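Local coordinates for protein galactose mutarotase related enzyme (Lactobacillus casei, PDB 3Q1N) that probably binds a carbohydrate and acts on it as an isomerase, as expected of an aldose 1-epimerase (galactose mutarotase) relative, at residues L196-T199 / H200-D204; W242-H246 / K247-F251; W42-H45 / A46-L49. All coordinates share one frame; numbering follows the deposited sequence.

Contact 1: residues L196-T199 / H200-D204; sequences LPLT and HDLLD
Leu-203 N donates to Thr-199 O at 2.8 Å, the bond that closes the first turn of the short helix 200-203, and CB and CG of Leu-203 pack close beside the same oxygen. Thr-199 also serves as the N-cap through its side chain: OG1 accepts from Leu-202 N at 2.9 Å, which satisfies an amide that has no preceding turn to bond to. The hydroxyl can do this because it sits between its own backbone N and carbonyl carbon (chi1 64°), turned forward over the start of the helix. Carried on CB, one carbon from the backbone, it is close enough to fold back onto an amide of the first turn, which is why threonine, like serine, is a common N-cap residue. The backbone N of Thr-199 itself is buried without a partner in the model. Beneath the cap lies an apolar cluster. Leu-202 swings CG away from its backbone N (chi1 176°), and this carries CD2 back over the incoming strand, where it lies 3.9 Å from Leu-196 CD2 and 4.0 Å from Leu-198 CD2. It crosses Leu-196 at about a right angle but runs alongside Leu-198. Strand 195-197 is the edge of its sheet, bonded to strand 160-164 through Leu-196 and Leu-161; the helix folds back from it, setting Leu-202 and Leu-203 against Val-208 of strand 208-210, while His-200 stacks on Phe-156.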
loop_
_atom_site.group_PDB
_atom_site.type_symbol
_atom_site.label_atom_id
_atom_site.label_comp_id
_atom_site.label_asym_id
_atom_site.label_seq_id
_atom_site.Cartn_x
_atom_site.Cartn_y
_atom_site.Cartn_z
ATOM N N LEU A 196 -6.957 -9.585 14.796
ATOM C CA LEU A 196 -5.746 -10.339 14.431
ATOM C C LEU A 196 -4.560 -9.820 15.242
ATOM O O LEU A 196 -4.119 -8.696 15.033
ATOM C CB LEU A 196 -5.444 -10.213 12.953
ATOM C CG LEU A 196 -4.221 -10.960 12.427
ATOM C CD1 LEU A 196 -4.338 -12.485 12.668
ATOM C CD2 LEU A 196 -3.986 -10.616 10.944
ATOM N N PRO A 197 -4.050 -10.619 16.191
ATOM C CA PRO A 197 -2.852 -10.190 16.905
ATOM C C PRO A 197 -1.681 -10.114 15.938
ATOM O O PRO A 197 -1.512 -11.012 15.095
ATOM C CB PRO A 197 -2.649 -11.294 17.948
ATOM C CG PRO A 197 -4.038 -11.942 18.109
ATOM C CD PRO A 197 -4.580 -11.889 16.711
ATOM N N LEU A 198 -0.900 -9.040 16.016
ATOM C CA LEU A 198 0.206 -8.807 15.090
ATOM C C LEU A 198 1.530 -9.092 15.814
ATOM O O LEU A 198 1.993 -8.304 16.649
ATOM C CB LEU A 198 0.152 -7.367 14.561
ATOM C CG LEU A 198 -1.157 -7.005 13.849
ATOM C CD1 LEU A 198 -1.117 -5.558 13.349
ATOM C CD2 LEU A 198 -1.453 -7.956 12.671
ATOM N N THR A 199 2.101 -10.254 15.517
ATOM C CA THR A 199 3.244 -10.768 16.240
ATOM C C THR A 199 4.328 -11.115 15.228
ATOM O O THR A 199 4.063 -11.255 14.010
ATOM C CB THR A 199 2.884 -12.027 17.014
ATOM O OG1 THR A 199 2.516 -13.041 16.081
ATOM C CG2 THR A 199 1.742 -11.761 17.997
ATOM N N HIS A 200 5.546 -11.261 15.728
ATOM C CA HIS A 200 6.624 -11.746 14.866
ATOM C C HIS A 200 6.375 -13.181 14.459
ATOM O O HIS A 200 6.691 -13.557 13.341
ATOM C CB HIS A 200 7.991 -11.571 15.517
ATOM C CG HIS A 200 8.500 -10.170 15.433
ATOM N ND1 HIS A 200 8.865 -9.582 14.242
ATOM C CD2 HIS A 200 8.672 -9.228 16.384
ATOM C CE1 HIS A 200 9.242 -8.335 14.469
ATOM N NE2 HIS A 200 9.142 -8.098 15.759
ATOM N N ASP A 201 5.793 -13.973 15.366
ATOM C CA ASP A 201 5.350 -15.325 15.025
ATOM C C ASP A 201 4.453 -15.341 13.776
ATOM O O ASP A 201 4.631 -16.188 12.907
ATOM C CB ASP A 201 4.627 -15.992 16.199
ATOM C CG ASP A 201 5.590 -16.609 17.230
ATOM O OD1 ASP A 201 6.824 -16.587 17.037
ATOM O OD2 ASP A 201 5.091 -17.113 18.247
ATOM N N LEU A 202 3.510 -14.405 13.685
ATOM C CA LEU A 202 2.679 -14.256 12.493
ATOM C C LEU A 202 3.514 -13.724 11.309
ATOM O O LEU A 202 3.473 -14.272 10.193
ATOM C CB LEU A 202 1.521 -13.284 12.756
ATOM C CG LEU A 202 0.603 -12.940 11.554
ATOM C CD1 LEU A 202 -0.179 -14.168 11.061
ATOM C CD2 LEU A 202 -0.321 -11.740 11.868
ATOM N N LEU A 203 4.240 -12.637 11.533
ATOM C CA LEU A 203 4.774 -11.873 10.376
ATOM C C LEU A 203 6.113 -12.373 9.820
ATOM O O LEU A 203 6.487 -12.008 8.704
ATOM C CB LEU A 203 4.842 -10.372 10.712
ATOM C CG LEU A 203 3.462 -9.751 10.963
ATOM C CD1 LEU A 203 3.618 -8.382 11.601
ATOM C CD2 LEU A 203 2.604 -9.695 9.660
ATOM N N ASP A 204 6.825 -13.189 10.576
ATOM C CA ASP A 204 8.158 -13.642 10.165
ATOM C C ASP A 204 8.126 -14.504 8.929
ATOM O O ASP A 204 9.145 -14.616 8.239
ATOM C CB ASP A 204 8.879 -14.358 11.321
ATOM C CG ASP A 204 9.552 -13.383 12.290
ATOM O OD1 ASP A 204 9.598 -12.182 11.997
ATOM O OD2 ASP A 204 10.017 -13.790 13.373
#

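Contact 2: residues W242-H246 / K247-F251; sequences WSPEH and KKAPF
Pro-244 and Phe-251 form the apolar centre, with the proline CD only 3.3 Å from CZ of the phenyl ring, a tight fit. The two side chains cross at about a right angle, and CG of the proline also rests near CZ. Phe-251 reaches this spot because its CG stands between the backbone N and the carbonyl carbon (chi1 76°), which turns the ring back over the loop. The methyl CB of Ala-249 packs between Pro-244 CD and Ser-243 OG, 3.9 Å from each. Trp-242 CZ3 also meets the rim of the phenyl ring, near its plane, at 3.7 Å from Phe-251 CE1. The two aromatic planes are inclined by 54°, so the pair is oblique.

Farther out the contact becomes polar. Ser-243 OG donates to Phe-251 O at 2.8 Å, approaching almost along the C=O axis, and a small hydroxyl is what fits between the two backbones. One water bridges the serine hydroxyl and three backbone groups of the loop: it donates to Ser-243 OG and Pro-244 O and, at 3.1 Å, to Lys-247 O, while accepting from Ala-249 N. With three acceptors for two hydrogens, these donations cannot all be complete at once. The chain reverses in a type II turn from Pro-244 to Lys-247, with His-246 at positive phi (59°), closed by a weak bond from Lys-247 N to Pro-244 O at 3.4 Å.

The loop's internal contacts are thus made mainly by apolar packing, the serine hydroxyl and the water, with one weak turn bond. This implies that side chains and water, rather than regular backbone pairing, define its shape between strands 238-242 and 251-258.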
loop_
_atom_site.group_PDB
_atom_site.type_symbol
_atom_site.label_atom_id
_atom_site.label_comp_id
_atom_site.label_asym_id
_atom_site.label_seq_id
_atom_site.Cartn_x
_atom_site.Cartn_y
_atom_site.Cartn_z
ATOM N N TRP A 242 2.746 -6.229 7.030
ATOM C CA TRP A 242 4.174 -6.582 6.810
ATOM C C TRP A 242 5.084 -5.890 7.811
ATOM O O TRP A 242 4.866 -4.752 8.171
ATOM C CB TRP A 242 4.620 -6.211 5.379
ATOM C CG TRP A 242 6.075 -6.388 5.170
ATOM C CD1 TRP A 242 6.766 -7.570 5.037
ATOM C CD2 TRP A 242 7.049 -5.356 5.141
ATOM N NE1 TRP A 242 8.107 -7.320 4.908
ATOM C CE2 TRP A 242 8.305 -5.968 4.954
ATOM C CE3 TRP A 242 6.980 -3.956 5.226
ATOM C CZ2 TRP A 242 9.490 -5.230 4.870
ATOM C CZ3 TRP A 242 8.131 -3.230 5.114
ATOM C CH2 TRP A 242 9.387 -3.874 4.945
ATOM N N SER A 243 6.076 -6.623 8.306
ATOM C CA SER A 243 7.203 -6.040 9.024
ATOM C C SER A 243 8.425 -6.881 8.710
ATOM O O SER A 243 8.301 -8.089 8.548
ATOM C CB SER A 243 6.959 -6.054 10.522
ATOM O OG SER A 243 7.898 -5.225 11.157
ATOM N N PRO A 244 9.585 -6.247 8.565
ATOM C CA PRO A 244 10.780 -6.989 8.162
ATOM C C PRO A 244 10.959 -8.310 8.922
ATOM O O PRO A 244 10.982 -8.351 10.173
ATOM C CB PRO A 244 11.910 -6.025 8.504
ATOM C CG PRO A 244 11.299 -4.653 8.246
ATOM C CD PRO A 244 9.847 -4.797 8.687
ATOM N N GLU A 245 11.111 -9.372 8.125
ATOM C CA GLU A 245 11.110 -10.733 8.625
ATOM C C GLU A 245 12.396 -11.026 9.399
ATOM O O GLU A 245 13.492 -10.638 8.985
ATOM C CB GLU A 245 10.940 -11.719 7.469
ATOM C CG GLU A 245 9.690 -11.486 6.608
ATOM C CD GLU A 245 9.997 -10.864 5.246
ATOM O OE1 GLU A 245 10.461 -9.698 5.179
ATOM O OE2 GLU A 245 9.759 -11.549 4.232
ATOM N N HIS A 246 12.249 -11.689 10.539
ATOM C CA HIS A 246 13.364 -12.064 11.420
ATOM C C HIS A 246 14.180 -10.883 11.934
ATOM O O HIS A 246 15.319 -11.036 12.316
ATOM C CB HIS A 246 14.237 -13.145 10.741
ATOM C CG HIS A 246 13.453 -14.356 10.348
ATOM N ND1 HIS A 246 12.980 -15.264 11.275
ATOM C CD2 HIS A 246 12.992 -14.770 9.141
ATOM C CE1 HIS A 246 12.272 -16.192 10.651
ATOM N NE2 HIS A 246 12.263 -15.915 9.357
ATOM N N LYS A 247 13.579 -9.692 11.929
ATOM C CA LYS A 247 14.176 -8.495 12.510
ATOM C C LYS A 247 13.217 -7.990 13.583
ATOM O O LYS A 247 12.092 -8.474 13.690
ATOM C CB LYS A 247 14.389 -7.419 11.450
ATOM C CG LYS A 247 15.033 -7.921 10.159
ATOM C CD LYS A 247 15.833 -6.798 9.493
ATOM C CE LYS A 247 16.594 -7.263 8.240
ATOM N NZ LYS A 247 16.999 -6.117 7.378
ATOM N N LYS A 248 13.667 -7.041 14.378
ATOM C CA LYS A 248 12.844 -6.427 15.415
ATOM C C LYS A 248 12.564 -4.944 15.042
ATOM O O LYS A 248 12.916 -4.030 15.797
ATOM C CB LYS A 248 13.558 -6.539 16.773
ATOM C CG LYS A 248 14.097 -7.955 17.125
ATOM C CD LYS A 248 13.475 -8.560 18.390
ATOM C CE LYS A 248 14.450 -9.548 19.102
ATOM N NZ LYS A 248 15.090 -9.068 20.408
ATOM N N ALA A 249 11.917 -4.714 13.900
ATOM C CA ALA A 249 11.641 -3.362 13.463
ATOM C C ALA A 249 10.542 -2.765 14.339
ATOM O O ALA A 249 9.578 -3.456 14.650
ATOM C CB ALA A 249 11.213 -3.335 12.007
ATOM N N PRO A 250 10.684 -1.495 14.724
ATOM C CA PRO A 250 9.667 -0.788 15.522
ATOM C C PRO A 250 8.591 -0.175 14.622
ATOM O O PRO A 250 8.190 0.981 14.805
ATOM C CB PRO A 250 10.499 0.298 16.223
ATOM C CG PRO A 250 11.547 0.625 15.181
ATOM C CD PRO A 250 11.902 -0.666 14.525
ATOM N N PHE A 251 8.176 -0.935 13.621
ATOM C CA PHE A 251 7.049 -0.529 12.727
ATOM C C PHE A 251 6.295 -1.724 12.181
ATOM O O PHE A 251 6.809 -2.825 12.132
ATOM C CB PHE A 251 7.536 0.401 11.595
ATOM C CG PHE A 251 8.282 -0.285 10.452
ATOM C CD1 PHE A 251 7.613 -0.999 9.443
ATOM C CD2 PHE A 251 9.662 -0.180 10.361
ATOM C CE1 PHE A 251 8.319 -1.586 8.373
ATOM C CE2 PHE A 251 10.363 -0.762 9.284
ATOM C CZ PHE A 251 9.705 -1.473 8.327
HETATM O O HOH W 1 10.212 -6.583 12.094
#

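Contact 3: residues W42-H45 / A46-L49; sequences WNRH and APIL. With EDO (1,2-ethanediol), chain K.
Ala-46 follows His-45 at a bend where the amide N-H groups of both residues turn to one acceptor, Glu-20 OE2, so one carboxylate oxygen ties both amides. The imidazole of His-45 leads away from the bend, and its ND1 is bonded to Trp-35 O. A methyl suits position 46, since it must fit against Phe-142 and Pro-144 of strand 136-147. Pro-47 comes next and makes the apolar contact: its CD approaches Trp-42 CH2 to 3.6 Å, the two side chains arriving from opposite directions, while its CG lies 4.2 Å from Arg-44 CD. Trp-42 has CG swung opposite its backbone N (chi1 -168°), which takes the far ring atom CH2 to the proline, and the CB of Arg-44 covers part of one indole face. The indole NE1 points elsewhere, donating at 3.0 Å to O2 of a bound 1,2-ethanediol that lies at the ring edge. Ile-48 and Leu-49 then carry the chain into strand 48-49, paired with strand 136-147. The diol and a nitrate near Pro-47 probably come from the crystallisation liquor, but their place beside this indole, with His-143 and Trp-242 adjoining, is consistent with the sugar pocket on the beta-sandwich of galactose mutarotase-like proteins.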
loop_
_atom_site.group_PDB
_atom_site.type_symbol
_atom_site.label_atom_id
_atom_site.label_comp_id
_atom_site.label_asym_id
_atom_site.label_seq_id
_atom_site.Cartn_x
_atom_site.Cartn_y
_atom_site.Cartn_z
ATOM N N TRP A 42 14.430 -0.457 7.278
ATOM C CA TRP A 42 13.798 -0.248 5.975
ATOM C C TRP A 42 13.973 1.194 5.548
ATOM O O TRP A 42 13.642 2.098 6.288
ATOM C CB TRP A 42 12.289 -0.603 6.034
ATOM C CG TRP A 42 11.631 -0.681 4.723
ATOM C CD1 TRP A 42 12.084 -1.355 3.616
ATOM C CD2 TRP A 42 10.358 -0.100 4.342
ATOM N NE1 TRP A 42 11.202 -1.194 2.581
ATOM C CE2 TRP A 42 10.131 -0.442 3.007
ATOM C CE3 TRP A 42 9.417 0.699 5.001
ATOM C CZ2 TRP A 42 8.979 -0.022 2.309
ATOM C CZ3 TRP A 42 8.273 1.118 4.294
ATOM C CH2 TRP A 42 8.075 0.756 2.983
ATOM N N ASN A 43 14.506 1.419 4.364
ATOM C CA ASN A 43 14.872 2.755 3.979
ATOM C C ASN A 43 13.797 3.549 3.242
ATOM O O ASN A 43 14.119 4.559 2.629
ATOM C CB ASN A 43 16.163 2.740 3.160
ATOM C CG ASN A 43 16.061 1.951 1.902
ATOM O OD1 ASN A 43 14.995 1.446 1.517
ATOM N ND2 ASN A 43 17.214 1.786 1.236
ATOM N N ARG A 44 12.539 3.085 3.281
ATOM C CA ARG A 44 11.438 3.827 2.674
ATOM C C ARG A 44 10.385 4.181 3.728
ATOM O O ARG A 44 10.592 3.902 4.924
ATOM C CB ARG A 44 10.856 3.029 1.544
ATOM C CG ARG A 44 11.926 2.746 0.500
ATOM C CD ARG A 44 11.465 1.800 -0.524
ATOM N NE ARG A 44 12.568 1.421 -1.419
ATOM C CZ ARG A 44 12.924 2.073 -2.535
ATOM N NH1 ARG A 44 12.287 3.160 -2.972
ATOM N NH2 ARG A 44 13.940 1.600 -3.259
ATOM N N HIS A 45 9.299 4.832 3.305
ATOM C CA HIS A 45 8.301 5.308 4.279
ATOM C C HIS A 45 6.892 4.781 3.921
ATOM O O HIS A 45 6.242 4.120 4.719
ATOM C CB HIS A 45 8.272 6.866 4.339
ATOM C CG HIS A 45 9.615 7.514 4.439
ATOM N ND1 HIS A 45 10.126 7.976 5.636
ATOM C CD2 HIS A 45 10.559 7.767 3.497
ATOM C CE1 HIS A 45 11.327 8.511 5.421
ATOM N NE2 HIS A 45 11.607 8.410 4.130
ATOM N N ALA A 46 6.432 5.111 2.720
ATOM C CA ALA A 46 5.062 4.765 2.282
ATOM C C ALA A 46 4.912 4.818 0.755
ATOM O O ALA A 46 4.149 5.665 0.215
ATOM C CB ALA A 46 4.015 5.725 2.999
ATOM N N PRO A 47 5.645 3.944 0.050
ATOM C CA PRO A 47 5.577 4.027 -1.406
ATOM C C PRO A 47 4.226 3.721 -2.052
ATOM O O PRO A 47 3.394 2.934 -1.521
ATOM C CB PRO A 47 6.579 2.978 -1.899
ATOM C CG PRO A 47 7.348 2.541 -0.705
ATOM C CD PRO A 47 6.592 2.923 0.525
ATOM N N ILE A 48 4.060 4.325 -3.237
ATOM C CA ILE A 48 2.983 3.965 -4.135
ATOM C C ILE A 48 3.452 2.821 -5.015
ATOM O O ILE A 48 4.609 2.833 -5.499
ATOM C CB ILE A 48 2.540 5.180 -5.000
ATOM C CG1 ILE A 48 1.920 6.245 -4.098
ATOM C CG2 ILE A 48 1.511 4.710 -6.093
ATOM C CD1 ILE A 48 1.597 7.602 -4.810
ATOM N N LEU A 49 2.573 1.845 -5.221
ATOM C CA LEU A 49 2.854 0.608 -5.978
ATOM C C LEU A 49 1.997 0.633 -7.239
ATOM O O LEU A 49 0.792 0.468 -7.177
ATOM C CB LEU A 49 2.530 -0.620 -5.120
ATOM C CG LEU A 49 3.033 -0.657 -3.678
ATOM C CD1 LEU A 49 2.511 -1.934 -2.995
ATOM C CD2 LEU A 49 4.548 -0.576 -3.609
HETATM C C1 EDO K . 10.110 -4.583 1.397
HETATM O O1 EDO K . 10.666 -5.446 0.409
HETATM C C2 EDO K . 9.530 -3.363 0.703
HETATM O O2 EDO K . 10.583 -2.644 0.031
#

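All three contacts are partly buried, but contact 3 lies nearest the middle of the chain and contact 1 farthest out. Contact 2 lies between the other two and touches both: Asp-204 OD1 probably bonds to His-246 N, while Phe-251 and Trp-242 pack on Trp-42. Contacts 1 and 3 do not touch, their nearest atoms being about 12 Å apart. Contacts 2 and 3 both belong to the six-stranded sheet, at strands 238-242, 251-258 and 48-49; contact 1 leaves the edge of the nine-stranded sheet and packs its leucines on the six-stranded one. The chemistry shifts accordingly, from helix capping over leucines, through a water-bridged loop, to an indole packed on proline beside a possible sugar pocket.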